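Local coordinates for solute Binding Protein, BlMnBP1 in complex with mannotriose (Bifidobacterium, PDB 6FUV) that binds beta-manno-oligosaccharides such as mannotriose, probably delivering them to an ABC transporter for uptake into the bacterial cell, at residues K405-T408 against G414-D417; Q189-N194 against T222-V227; I24-G29 against K41-Y46. All blocks are in the same frame, centred on the assembly; numbering follows the deposited sequence.

Contact 1 of 3, residues K405-T408 against G414-D417; sequences KTKT and GEWD
K407 NZ donates to E415 OE1 at 2.8 Å, a hydrogen bond reinforced by opposite charge and so a salt bridge. The ammonium meets the syn lone pair of E415 OE1, the one on the side of the other oxygen, while E415 OE2 lies farther from K407 NZ, at 3.5 Å. The grip is therefore lopsided, one oxygen bonded and the other near. K407 CE rides along with it and comes within 3.5 Å of E415 OE2, so the end of the lysine chain lies close to both oxygens of the carboxylate. The two side chains approach from opposite directions. Each has CG anti to its own carbonyl carbon (chi1 -80° in K407, -76° in E415) and runs extended from there, which is how they span backbones whose CA atoms are 10.7 Å apart. Neither residue is buried, and solvent would probably screen much of the attraction. A bound triethylene glycol, probably from the crystallisation liquor, lies next to the E415 side chain. The backbone O of K407 is held separately, by Y232 OH. K407 sits in the short linker between two helices: K405, with positive phi, follows helix 393-404 in a Schellman motif, and T408 is the N-cap of helix 409-426, its OG1 bonded to Q411 N. The pair is a surface salt bridge tying a helix-to-helix linker to the second turn of the C-terminal helix.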
ATOM      1  N   LYS A 405      -3.165  22.569  18.291  1.00 30.03           N
ATOM      2  CA  LYS A 405      -4.177  23.565  17.968  1.00 30.58           C
ATOM      3  C   LYS A 405      -3.578  24.815  17.344  1.00 35.48           C
ATOM      4  O   LYS A 405      -4.102  25.917  17.536  1.00 33.17           O
ATOM      5  CB  LYS A 405      -4.974  23.931  19.223  1.00 35.25           C
ATOM      6  CG  LYS A 405      -5.444  22.717  20.016  1.00 39.48           C
ATOM      7  CD  LYS A 405      -5.580  23.010  21.499  1.00 43.32           C
ATOM      8  CE  LYS A 405      -5.937  21.725  22.276  1.00 38.07           C
ATOM      9  NZ  LYS A 405      -5.822  21.932  23.751  1.00 55.32           N
ATOM     10  N   THR A 406      -2.491  24.656  16.593  1.00 27.44           N
ATOM     11  CA  THR A 406      -1.880  25.787  15.914  1.00 24.36           C
ATOM     12  C   THR A 406      -2.506  26.080  14.568  1.00 30.32           C
ATOM     13  O   THR A 406      -2.315  27.177  14.032  1.00 33.64           O
ATOM     14  CB  THR A 406      -0.395  25.517  15.695  1.00 30.25           C
ATOM     15  OG1 THR A 406      -0.246  24.340  14.894  1.00 32.93           O
ATOM     16  CG2 THR A 406       0.327  25.289  17.012  1.00 22.21           C
ATOM     17  N   LYS A 407      -3.226  25.121  14.000  1.00 24.65           N
ATOM     18  CA  LYS A 407      -3.835  25.290  12.691  1.00 29.62           C
ATOM     19  C   LYS A 407      -5.097  24.447  12.627  1.00 26.24           C
ATOM     20  O   LYS A 407      -5.128  23.344  13.178  1.00 16.78           O
ATOM     21  CB  LYS A 407      -2.888  24.849  11.565  1.00 27.79           C
ATOM     22  CG  LYS A 407      -1.842  25.779  11.158  1.00 26.46           C
ATOM     23  CD  LYS A 407      -1.021  25.157  10.019  1.00 33.28           C
ATOM     24  CE  LYS A 407       0.173  26.017   9.635  1.00 38.35           C
ATOM     25  NZ  LYS A 407       1.095  25.257   8.715  1.00 43.58           N
ATOM     26  N   THR A 408      -6.110  24.953  11.919  1.00 22.44           N
ATOM     27  CA  THR A 408      -7.284  24.187  11.551  1.00 24.68           C
ATOM     28  C   THR A 408      -6.964  23.242  10.385  1.00 22.36           C
ATOM     29  O   THR A 408      -6.011  23.439   9.636  1.00 21.62           O
ATOM     30  CB  THR A 408      -8.404  25.128  11.141  1.00 34.99           C
ATOM     31  OG1 THR A 408      -8.023  25.810   9.939  1.00 26.41           O
ATOM     32  CG2 THR A 408      -8.714  26.136  12.266  1.00 22.04           C
ATOM     33  N   GLY A 414      -5.729  24.238   2.736  1.00 25.36           N
ATOM     34  CA  GLY A 414      -5.508  25.384   1.878  1.00 25.10           C
ATOM     35  C   GLY A 414      -4.041  25.532   1.536  1.00 25.57           C
ATOM     36  O   GLY A 414      -3.679  25.853   0.400  1.00 21.10           O
ATOM     37  N   GLU A 415      -3.174  25.255   2.500  1.00 26.77           N
ATOM     38  CA  GLU A 415      -1.750  25.344   2.230  1.00 23.49           C
ATOM     39  C   GLU A 415      -1.319  24.287   1.226  1.00 26.67           C
ATOM     40  O   GLU A 415      -0.529  24.588   0.317  1.00 14.29           O
ATOM     41  CB  GLU A 415      -0.984  25.232   3.531  1.00 24.76           C
ATOM     42  CG  GLU A 415      -1.042  26.520   4.360  1.00 27.66           C
ATOM     43  CD  GLU A 415      -0.565  26.363   5.766  1.00 30.29           C
ATOM     44  OE1 GLU A 415       0.060  25.347   6.077  1.00 34.41           O
ATOM     45  OE2 GLU A 415      -0.832  27.277   6.580  1.00 35.68           O
ATOM     46  N   TRP A 416      -1.869  23.060   1.343  1.00 20.27           N
ATOM     47  CA  TRP A 416      -1.608  22.052   0.325  1.00 14.98           C
ATOM     48  C   TRP A 416      -2.127  22.539  -1.021  1.00 19.41           C
ATOM     49  O   TRP A 416      -1.443  22.398  -2.040  1.00 21.14           O
ATOM     50  CB  TRP A 416      -2.250  20.723   0.694  1.00 17.72           C
ATOM     51  CG  TRP A 416      -1.725  19.998   1.860  1.00 18.83           C
ATOM     52  CD1 TRP A 416      -1.009  20.494   2.886  1.00 19.27           C
ATOM     53  CD2 TRP A 416      -1.841  18.592   2.098  1.00 12.78           C
ATOM     54  NE1 TRP A 416      -0.700  19.505   3.768  1.00 15.89           N
ATOM     55  CE2 TRP A 416      -1.174  18.317   3.290  1.00 13.91           C
ATOM     56  CE3 TRP A 416      -2.422  17.534   1.403  1.00 15.35           C
ATOM     57  CZ2 TRP A 416      -1.080  17.028   3.827  1.00 19.59           C
ATOM     58  CZ3 TRP A 416      -2.330  16.225   1.952  1.00 16.24           C
ATOM     59  CH2 TRP A 416      -1.701  16.010   3.155  1.00 18.83           C
ATOM     60  N   ASP A 417      -3.319  23.150  -1.037  1.00 19.43           N
ATOM     61  CA  ASP A 417      -3.896  23.593  -2.308  1.00 18.47           C
ATOM     62  C   ASP A 417      -3.014  24.648  -2.978  1.00 23.35           C
ATOM     63  O   ASP A 417      -2.854  24.658  -4.203  1.00 18.77           O
ATOM     64  CB  ASP A 417      -5.315  24.150  -2.109  1.00 23.53           C
ATOM     65  CG  ASP A 417      -6.387  23.064  -2.084  1.00 20.34           C
ATOM     66  OD1 ASP A 417      -6.113  21.872  -2.420  1.00 19.72           O
ATOM     67  OD2 ASP A 417      -7.509  23.400  -1.699  1.00 28.09           O
TER

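Contact 2 of 3, residues Q189-N194 against T222-V227; sequences QYIGGN and THPYAV. With BMA (beta-D-mannopyranose), chain B.
I191 and P224 meet flank to flank, I191 CB lying 3.8 Å from P224 CB, while P224 CG rests 3.5 Å from the backbone O of I191. The CG2 methyl of I191 touches V227 CG1 at 3.9 Å, the two side chains crossing at about a right angle. V227 CG2 packs 3.9 Å from Y190 CB, one residue before I191. With CG1 anti to its backbone N (chi1 166°), V227 spreads its methyls over both Y190 and I191. No hydrogen bond crosses between the segments; the contact is apolar and buried. The Y190 ring leads away from this contact to hand its OH to G135 O and meet the ring of F289. One residue earlier, Q189 faces the sugar: Q189 NE2 donates to O2 of the beta-D-mannopyranose at 3.2 Å, with an N-H...O angle of 155°. S134 OG bonds Q189 OE1, which is likely to fix which way the amide is turned. The apolar contact thus follows directly on the short 3-10 segment that carries the sugar-binding amide. M202 and F201 of helix 201-205 cover I191 and P224, A195 of helix 193-196 touches V227, and Y225 joins helix 223-236 to helix 409-426.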
ATOM      1  N   GLN A 189      -3.514   7.004   0.722  1.00 14.80           N
ATOM      2  CA  GLN A 189      -4.060   5.893  -0.043  1.00 16.46           C
ATOM      3  C   GLN A 189      -5.571   5.956  -0.141  1.00 13.14           C
ATOM      4  O   GLN A 189      -6.153   5.267  -0.969  1.00 19.33           O
ATOM      5  CB  GLN A 189      -3.605   4.562   0.605  1.00 17.02           C
ATOM      6  CG  GLN A 189      -2.154   4.380   0.652  1.00 15.29           C
ATOM      7  CD  GLN A 189      -1.699   3.093   1.234  1.00 18.31           C
ATOM      8  OE1 GLN A 189      -2.477   2.227   1.586  1.00 21.78           O
ATOM      9  NE2 GLN A 189      -0.404   2.935   1.287  1.00 14.62           N
ATOM     10  N   TYR A 190      -6.200   6.789   0.650  1.00 15.38           N
ATOM     11  CA  TYR A 190      -7.635   6.828   0.787  1.00 12.66           C
ATOM     12  C   TYR A 190      -8.272   7.959  -0.016  1.00 18.53           C
ATOM     13  O   TYR A 190      -9.509   7.986  -0.171  1.00 12.75           O
ATOM     14  CB  TYR A 190      -7.991   6.978   2.268  1.00  9.76           C
ATOM     15  CG  TYR A 190      -7.511   5.876   3.139  1.00 10.36           C
ATOM     16  CD1 TYR A 190      -6.265   5.927   3.679  1.00 12.76           C
ATOM     17  CD2 TYR A 190      -8.291   4.767   3.417  1.00 13.93           C
ATOM     18  CE1 TYR A 190      -5.782   4.917   4.495  1.00 13.65           C
ATOM     19  CE2 TYR A 190      -7.831   3.741   4.204  1.00 15.45           C
ATOM     20  CZ  TYR A 190      -6.571   3.827   4.771  1.00 13.81           C
ATOM     21  OH  TYR A 190      -6.100   2.829   5.553  1.00 14.28           O
ATOM     22  N   ILE A 191      -7.466   8.836  -0.634  1.00  9.29           N
ATOM     23  CA  ILE A 191      -8.041  10.109  -1.098  1.00 18.64           C
ATOM     24  C   ILE A 191      -8.641  10.065  -2.497  1.00 12.21           C
ATOM     25  O   ILE A 191      -9.227  11.050  -2.935  1.00 19.24           O
ATOM     26  CB  ILE A 191      -6.993  11.245  -1.032  1.00 15.99           C
ATOM     27  CG1 ILE A 191      -5.843  10.987  -2.004  1.00 15.13           C
ATOM     28  CG2 ILE A 191      -6.500  11.354   0.380  1.00 13.80           C
ATOM     29  CD1 ILE A 191      -4.994  12.195  -2.289  1.00 16.54           C
ATOM     30  N   GLY A 192      -8.437   9.004  -3.240  1.00 24.28           N
ATOM     31  CA  GLY A 192      -8.959   8.894  -4.582  1.00 12.98           C
ATOM     32  C   GLY A 192     -10.282   8.130  -4.633  1.00 14.79           C
ATOM     33  O   GLY A 192     -11.335   8.625  -4.225  1.00 17.31           O
ATOM     34  N   GLY A 193     -10.225   6.903  -5.108  1.00  7.34           N
ATOM     35  CA  GLY A 193     -11.421   6.106  -5.210  1.00 13.07           C
ATOM     36  C   GLY A 193     -12.185   5.983  -3.914  1.00 15.94           C
ATOM     37  O   GLY A 193     -13.403   6.071  -3.918  1.00 15.52           O
ATOM     38  N   ASN A 194     -11.488   5.712  -2.815  1.00 13.91           N
ATOM     39  CA  ASN A 194     -12.187   5.553  -1.544  1.00 12.53           C
ATOM     40  C   ASN A 194     -13.032   6.788  -1.231  1.00 14.67           C
ATOM     41  O   ASN A 194     -14.190   6.672  -0.798  1.00 15.43           O
ATOM     42  CB  ASN A 194     -11.186   5.314  -0.422  1.00 12.27           C
ATOM     43  CG  ASN A 194     -10.546   3.962  -0.470  1.00 12.76           C
ATOM     44  OD1 ASN A 194      -9.728   3.660  -1.324  1.00 18.91           O
ATOM     45  ND2 ASN A 194     -10.849   3.158   0.525  1.00 25.37           N
ATOM     46  N   THR A 222     -16.897  13.650   1.923  1.00 20.65           N
ATOM     47  CA  THR A 222     -16.219  12.940   0.863  1.00 18.74           C
ATOM     48  C   THR A 222     -15.001  13.757   0.447  1.00 21.50           C
ATOM     49  O   THR A 222     -14.764  14.848   0.969  1.00 18.86           O
ATOM     50  CB  THR A 222     -17.134  12.736  -0.349  1.00 18.55           C
ATOM     51  OG1 THR A 222     -17.282  13.968  -1.075  1.00 16.85           O
ATOM     52  CG2 THR A 222     -18.487  12.253   0.076  1.00 17.97           C
ATOM     53  N   HIS A 223     -14.215  13.223  -0.516  1.00 19.08           N
ATOM     54  CA  HIS A 223     -13.061  13.829  -1.160  1.00 21.94           C
ATOM     55  C   HIS A 223     -11.861  13.896  -0.225  1.00 15.61           C
ATOM     56  O   HIS A 223     -11.976  13.612   0.973  1.00 15.82           O
ATOM     57  CB  HIS A 223     -13.457  15.189  -1.719  1.00 18.81           C
ATOM     58  CG  HIS A 223     -14.175  15.099  -3.028  1.00  9.58           C
ATOM     59  ND1 HIS A 223     -15.488  14.684  -3.153  1.00 22.31           N
ATOM     60  CD2 HIS A 223     -13.729  15.305  -4.288  1.00 18.25           C
ATOM     61  CE1 HIS A 223     -15.818  14.673  -4.432  1.00 25.19           C
ATOM     62  NE2 HIS A 223     -14.766  15.033  -5.143  1.00 20.69           N
ATOM     63  N   PRO A 224     -10.684  14.195  -0.751  1.00 14.45           N
ATOM     64  CA  PRO A 224      -9.493  14.145   0.095  1.00 18.29           C
ATOM     65  C   PRO A 224      -9.651  14.860   1.427  1.00 15.37           C
ATOM     66  O   PRO A 224      -9.172  14.381   2.450  1.00 16.41           O
ATOM     67  CB  PRO A 224      -8.433  14.793  -0.798  1.00 17.97           C
ATOM     68  CG  PRO A 224      -8.880  14.446  -2.169  1.00 15.70           C
ATOM     69  CD  PRO A 224     -10.357  14.442  -2.159  1.00 19.10           C
ATOM     70  N   TYR A 225     -10.240  16.042   1.426  1.00 15.83           N
ATOM     71  CA  TYR A 225     -10.447  16.769   2.668  1.00 15.21           C
ATOM     72  C   TYR A 225     -10.949  15.862   3.780  1.00 15.05           C
ATOM     73  O   TYR A 225     -10.440  15.932   4.895  1.00 15.40           O
ATOM     74  CB  TYR A 225     -11.430  17.921   2.404  1.00  8.57           C
ATOM     75  CG  TYR A 225     -11.845  18.748   3.592  1.00 18.10           C
ATOM     76  CD1 TYR A 225     -12.884  18.351   4.387  1.00 22.07           C
ATOM     77  CD2 TYR A 225     -11.212  19.930   3.917  1.00 15.31           C
ATOM     78  CE1 TYR A 225     -13.263  19.078   5.504  1.00 14.92           C
ATOM     79  CE2 TYR A 225     -11.581  20.641   5.038  1.00 22.60           C
ATOM     80  CZ  TYR A 225     -12.652  20.211   5.809  1.00 15.14           C
ATOM     81  OH  TYR A 225     -13.067  20.937   6.904  1.00 20.02           O
ATOM     82  N   ALA A 226     -12.005  15.091   3.518  1.00 14.93           N
ATOM     83  CA  ALA A 226     -12.639  14.322   4.580  1.00 17.41           C
ATOM     84  C   ALA A 226     -11.687  13.278   5.132  1.00 18.52           C
ATOM     85  O   ALA A 226     -11.759  12.921   6.319  1.00 18.26           O
ATOM     86  CB  ALA A 226     -13.911  13.658   4.041  1.00 22.59           C
ATOM     87  N   VAL A 227     -10.846  12.728   4.262  1.00 15.92           N
ATOM     88  CA  VAL A 227      -9.846  11.766   4.697  1.00 16.86           C
ATOM     89  C   VAL A 227      -8.933  12.390   5.742  1.00 10.40           C
ATOM     90  O   VAL A 227      -8.804  11.898   6.861  1.00 17.64           O
ATOM     91  CB  VAL A 227      -9.048  11.254   3.489  1.00  7.99           C
ATOM     92  CG1 VAL A 227      -7.796  10.536   4.019  1.00 13.38           C
ATOM     93  CG2 VAL A 227      -9.862  10.373   2.650  1.00 13.20           C
TER
HETATM   94  C1  BMA B   3       2.526  -0.918   1.458  1.00 17.99           C
HETATM   95  C2  BMA B   3       1.110  -1.092   0.942  1.00 13.54           C
HETATM   96  C3  BMA B   3       1.011  -0.758  -0.558  1.00 18.89           C
HETATM   97  C4  BMA B   3       1.716   0.615  -0.802  1.00 18.66           C
HETATM   98  C5  BMA B   3       3.118   0.583  -0.242  1.00 18.52           C
HETATM   99  C6  BMA B   3       3.879   1.878  -0.483  1.00 20.73           C
HETATM  100  O2  BMA B   3       0.266  -0.175   1.674  1.00 15.82           O
HETATM  101  O3  BMA B   3      -0.336  -0.743  -1.089  1.00 16.96           O
HETATM  102  O4  BMA B   3       1.792   0.897  -2.153  1.00 19.92           O
HETATM  103  O5  BMA B   3       3.026   0.365   1.153  1.00 14.68           O
HETATM  104  O6  BMA B   3       3.291   2.899   0.287  1.00 19.88           O

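Contact 3 of 3, residues I24-G29 against K41-Y46; sequences ITFFNG and KNWDAY
The aromatic part of the contact is a T-shaped pair: F26 turns its edge toward the face of W43, the ring centroids 5.2 Å apart and the planes at 68°. F26 CE2 does the touching, 3.9 Å from W43 CH2 and toward the rim of the six-membered ring. The phenyl is carried toward the helix by a CG anti to the backbone N (chi1 -178°).

Among polar groups, W43 NE1 donates to N28 OD1 at 3.1 Å, but the N-H...O angle of 123° makes this bond weak, and R30 N is the stronger partner of the same oxygen. N28 ND2 sits 3.6 Å above the centre of the F26 ring and also 3.2 Å above the W43 ring plane, near its rim. The amide is thus wedged between two aromatic faces, and the next residue, G29, touches the mannose.

Capping fixes the helix start from which W43 projects: N42 OD1 accepts from A45 N at 3.0 Å. V61 and M328 also pack on W43, which fills the space between strand 22-28 and helix 43-53 of a beta-alpha-beta unit. A leucine in place of W43 would probably leave F26 without its aromatic face and N28 without the indole beside it. Since the hydrogen bond is weak, cohesion here is likely to rest more on the edge-to-face rings and the amide N over the ring faces than on that bond.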
ATOM      1  N   ILE A  24      20.260 -15.750  -6.600  1.00 22.90           N
ATOM      2  CA  ILE A  24      19.658 -14.435  -6.730  1.00  6.72           C
ATOM      3  C   ILE A  24      19.288 -13.901  -5.364  1.00  9.76           C
ATOM      4  O   ILE A  24      18.961 -14.663  -4.453  1.00 18.14           O
ATOM      5  CB  ILE A  24      18.421 -14.470  -7.645  1.00 19.15           C
ATOM      6  CG1 ILE A  24      17.309 -15.362  -7.069  1.00 13.30           C
ATOM      7  CG2 ILE A  24      18.858 -14.890  -9.070  1.00 19.53           C
ATOM      8  CD1 ILE A  24      16.012 -15.122  -7.758  1.00 16.12           C
ATOM      9  N   THR A  25      19.296 -12.576  -5.255  1.00 16.41           N
ATOM     10  CA  THR A  25      19.033 -11.874  -4.006  1.00 17.74           C
ATOM     11  C   THR A  25      17.731 -11.089  -4.099  1.00 14.17           C
ATOM     12  O   THR A  25      17.548 -10.312  -5.031  1.00 16.02           O
ATOM     13  CB  THR A  25      20.187 -10.928  -3.664  1.00 15.91           C
ATOM     14  OG1 THR A  25      21.405 -11.658  -3.620  1.00 17.36           O
ATOM     15  CG2 THR A  25      19.974 -10.252  -2.376  1.00 13.53           C
ATOM     16  N   PHE A  26      16.858 -11.264  -3.103  1.00 17.44           N
ATOM     17  CA  PHE A  26      15.516 -10.688  -3.073  1.00 13.76           C
ATOM     18  C   PHE A  26      15.495  -9.711  -1.908  1.00 13.44           C
ATOM     19  O   PHE A  26      15.617 -10.110  -0.762  1.00 18.10           O
ATOM     20  CB  PHE A  26      14.436 -11.765  -2.924  1.00 15.76           C
ATOM     21  CG  PHE A  26      13.030 -11.228  -2.931  1.00 14.53           C
ATOM     22  CD1 PHE A  26      12.733 -10.004  -3.502  1.00 17.15           C
ATOM     23  CD2 PHE A  26      12.019 -11.962  -2.404  1.00 24.09           C
ATOM     24  CE1 PHE A  26      11.460  -9.522  -3.527  1.00 17.51           C
ATOM     25  CE2 PHE A  26      10.685 -11.483  -2.408  1.00 20.10           C
ATOM     26  CZ  PHE A  26      10.410 -10.290  -2.957  1.00 22.36           C
ATOM     27  N   PHE A  27      15.397  -8.434  -2.201  1.00 13.28           N
ATOM     28  CA  PHE A  27      15.475  -7.347  -1.227  1.00 20.56           C
ATOM     29  C   PHE A  27      14.061  -6.808  -1.044  1.00 15.80           C
ATOM     30  O   PHE A  27      13.413  -6.423  -2.021  1.00 14.00           O
ATOM     31  CB  PHE A  27      16.472  -6.263  -1.709  1.00 15.97           C
ATOM     32  CG  PHE A  27      16.600  -5.074  -0.791  1.00 13.90           C
ATOM     33  CD1 PHE A  27      16.900  -5.247   0.545  1.00 21.25           C
ATOM     34  CD2 PHE A  27      16.450  -3.791  -1.257  1.00 18.40           C
ATOM     35  CE1 PHE A  27      17.016  -4.159   1.396  1.00 21.32           C
ATOM     36  CE2 PHE A  27      16.590  -2.721  -0.428  1.00 18.10           C
ATOM     37  CZ  PHE A  27      16.857  -2.904   0.907  1.00 16.16           C
ATOM     38  N   ASN A  28      13.564  -6.843   0.187  1.00 17.40           N
ATOM     39  CA  ASN A  28      12.227  -6.352   0.469  1.00 14.25           C
ATOM     40  C   ASN A  28      12.123  -5.855   1.892  1.00 17.97           C
ATOM     41  O   ASN A  28      13.066  -5.973   2.668  1.00 10.84           O
ATOM     42  CB  ASN A  28      11.196  -7.432   0.240  1.00 23.02           C
ATOM     43  CG  ASN A  28      11.429  -8.640   1.080  1.00 21.42           C
ATOM     44  OD1 ASN A  28      11.051  -8.692   2.263  1.00 22.14           O
ATOM     45  ND2 ASN A  28      12.016  -9.646   0.478  1.00 24.72           N
ATOM     46  N   GLY A  29      10.957  -5.258   2.213  1.00 16.92           N
ATOM     47  CA  GLY A  29      10.698  -4.640   3.497  1.00 16.18           C
ATOM     48  C   GLY A  29      10.001  -5.517   4.510  1.00 15.74           C
ATOM     49  O   GLY A  29       9.671  -5.081   5.613  1.00 13.88           O
ATOM     50  N   LYS A  41       3.792 -18.224   7.271  1.00 26.02           N
ATOM     51  CA  LYS A  41       4.740 -18.698   6.270  1.00 20.53           C
ATOM     52  C   LYS A  41       5.751 -17.601   5.966  1.00 22.74           C
ATOM     53  O   LYS A  41       5.392 -16.579   5.372  1.00 16.02           O
ATOM     54  CB  LYS A  41       3.982 -19.096   5.018  1.00 23.70           C
ATOM     55  CG  LYS A  41       4.667 -20.024   4.107  1.00 26.54           C
ATOM     56  CD  LYS A  41       3.605 -20.735   3.230  1.00 27.38           C
ATOM     57  CE  LYS A  41       4.247 -21.288   1.949  1.00 26.37           C
ATOM     58  NZ  LYS A  41       3.269 -22.084   1.187  1.00 36.39           N
ATOM     59  N   ASN A  42       7.015 -17.813   6.364  1.00 21.48           N
ATOM     60  CA  ASN A  42       8.068 -16.841   6.103  1.00 19.97           C
ATOM     61  C   ASN A  42       8.729 -17.062   4.737  1.00 17.75           C
ATOM     62  O   ASN A  42       8.391 -17.969   3.979  1.00 16.98           O
ATOM     63  CB  ASN A  42       9.130 -16.861   7.207  1.00 21.57           C
ATOM     64  CG  ASN A  42       9.910 -18.149   7.259  1.00 20.84           C
ATOM     65  OD1 ASN A  42       9.719 -19.047   6.444  1.00 19.57           O
ATOM     66  ND2 ASN A  42      10.819 -18.237   8.220  1.00 25.61           N
ATOM     67  N   TRP A  43       9.703 -16.220   4.428  1.00 18.29           N
ATOM     68  CA  TRP A  43      10.330 -16.288   3.115  1.00 19.81           C
ATOM     69  C   TRP A  43      10.946 -17.654   2.850  1.00 15.45           C
ATOM     70  O   TRP A  43      10.858 -18.176   1.734  1.00 16.55           O
ATOM     71  CB  TRP A  43      11.391 -15.203   2.982  1.00 13.30           C
ATOM     72  CG  TRP A  43      10.901 -13.820   2.880  1.00 15.97           C
ATOM     73  CD1 TRP A  43      11.289 -12.750   3.647  1.00 19.80           C
ATOM     74  CD2 TRP A  43       9.943 -13.296   1.938  1.00 23.88           C
ATOM     75  NE1 TRP A  43      10.633 -11.603   3.233  1.00 18.90           N
ATOM     76  CE2 TRP A  43       9.789 -11.920   2.206  1.00 13.48           C
ATOM     77  CE3 TRP A  43       9.169 -13.863   0.920  1.00 19.05           C
ATOM     78  CZ2 TRP A  43       8.907 -11.118   1.506  1.00 18.68           C
ATOM     79  CZ3 TRP A  43       8.315 -13.048   0.201  1.00 20.49           C
ATOM     80  CH2 TRP A  43       8.179 -11.701   0.507  1.00 19.10           C
ATOM     81  N   ASP A  44      11.623 -18.233   3.833  1.00 15.95           N
ATOM     82  CA  ASP A  44      12.343 -19.485   3.570  1.00 21.65           C
ATOM     83  C   ASP A  44      11.371 -20.614   3.229  1.00 12.91           C
ATOM     84  O   ASP A  44      11.610 -21.426   2.333  1.00 16.14           O
ATOM     85  CB  ASP A  44      13.207 -19.890   4.777  1.00 20.17           C
ATOM     86  CG  ASP A  44      14.465 -19.041   4.941  1.00 27.10           C
ATOM     87  OD1 ASP A  44      14.957 -18.451   3.968  1.00 33.07           O
ATOM     88  OD2 ASP A  44      14.952 -18.957   6.054  1.00 24.38           O
ATOM     89  N   ALA A  45      10.253 -20.654   3.929  1.00 15.64           N
ATOM     90  CA  ALA A  45       9.170 -21.566   3.596  1.00 18.60           C
ATOM     91  C   ALA A  45       8.720 -21.435   2.144  1.00 18.67           C
ATOM     92  O   ALA A  45       8.436 -22.437   1.480  1.00 22.22           O
ATOM     93  CB  ALA A  45       7.993 -21.292   4.538  1.00 20.57           C
ATOM     94  N   TYR A  46       8.616 -20.214   1.633  1.00 16.88           N
ATOM     95  CA  TYR A  46       8.228 -20.086   0.236  1.00 12.91           C
ATOM     96  C   TYR A  46       9.370 -20.552  -0.655  1.00 20.80           C
ATOM     97  O   TYR A  46       9.155 -21.169  -1.707  1.00 19.64           O
ATOM     98  CB  TYR A  46       7.836 -18.637  -0.108  1.00 21.08           C
ATOM     99  CG  TYR A  46       6.511 -18.194   0.435  1.00 19.96           C
ATOM    100  CD1 TYR A  46       5.339 -18.639  -0.112  1.00 19.44           C
ATOM    101  CD2 TYR A  46       6.429 -17.312   1.474  1.00 18.77           C
ATOM    102  CE1 TYR A  46       4.097 -18.248   0.418  1.00 21.55           C
ATOM    103  CE2 TYR A  46       5.185 -16.901   1.980  1.00 16.06           C
ATOM    104  CZ  TYR A  46       4.051 -17.369   1.454  1.00 20.12           C
ATOM    105  OH  TYR A  46       2.828 -16.963   1.945  1.00 17.84           O
TER

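In the fold
Contacts 2 and 3 are buried, whereas contact 1 lies at the surface, and the chemistry follows the burial: a charged bridge outside, apolar side chains in contact 2, aromatic rings and an amide in contact 3. Contact 3 joins strand 22-28 of a sheet to helix 43-53 and lies across the chain's centre from the other two, its centre about 33 Å from that of contact 2 and 42 Å from that of contact 1. Contacts 1 and 2 have centres about 17 Å apart and do not touch, yet helix 409-426, which carries half of contact 1, packs against helix 223-236 of contact 2. Contacts 2 and 3 each include a residue of the glycan pocket, Q189 and G29; contact 1 includes none.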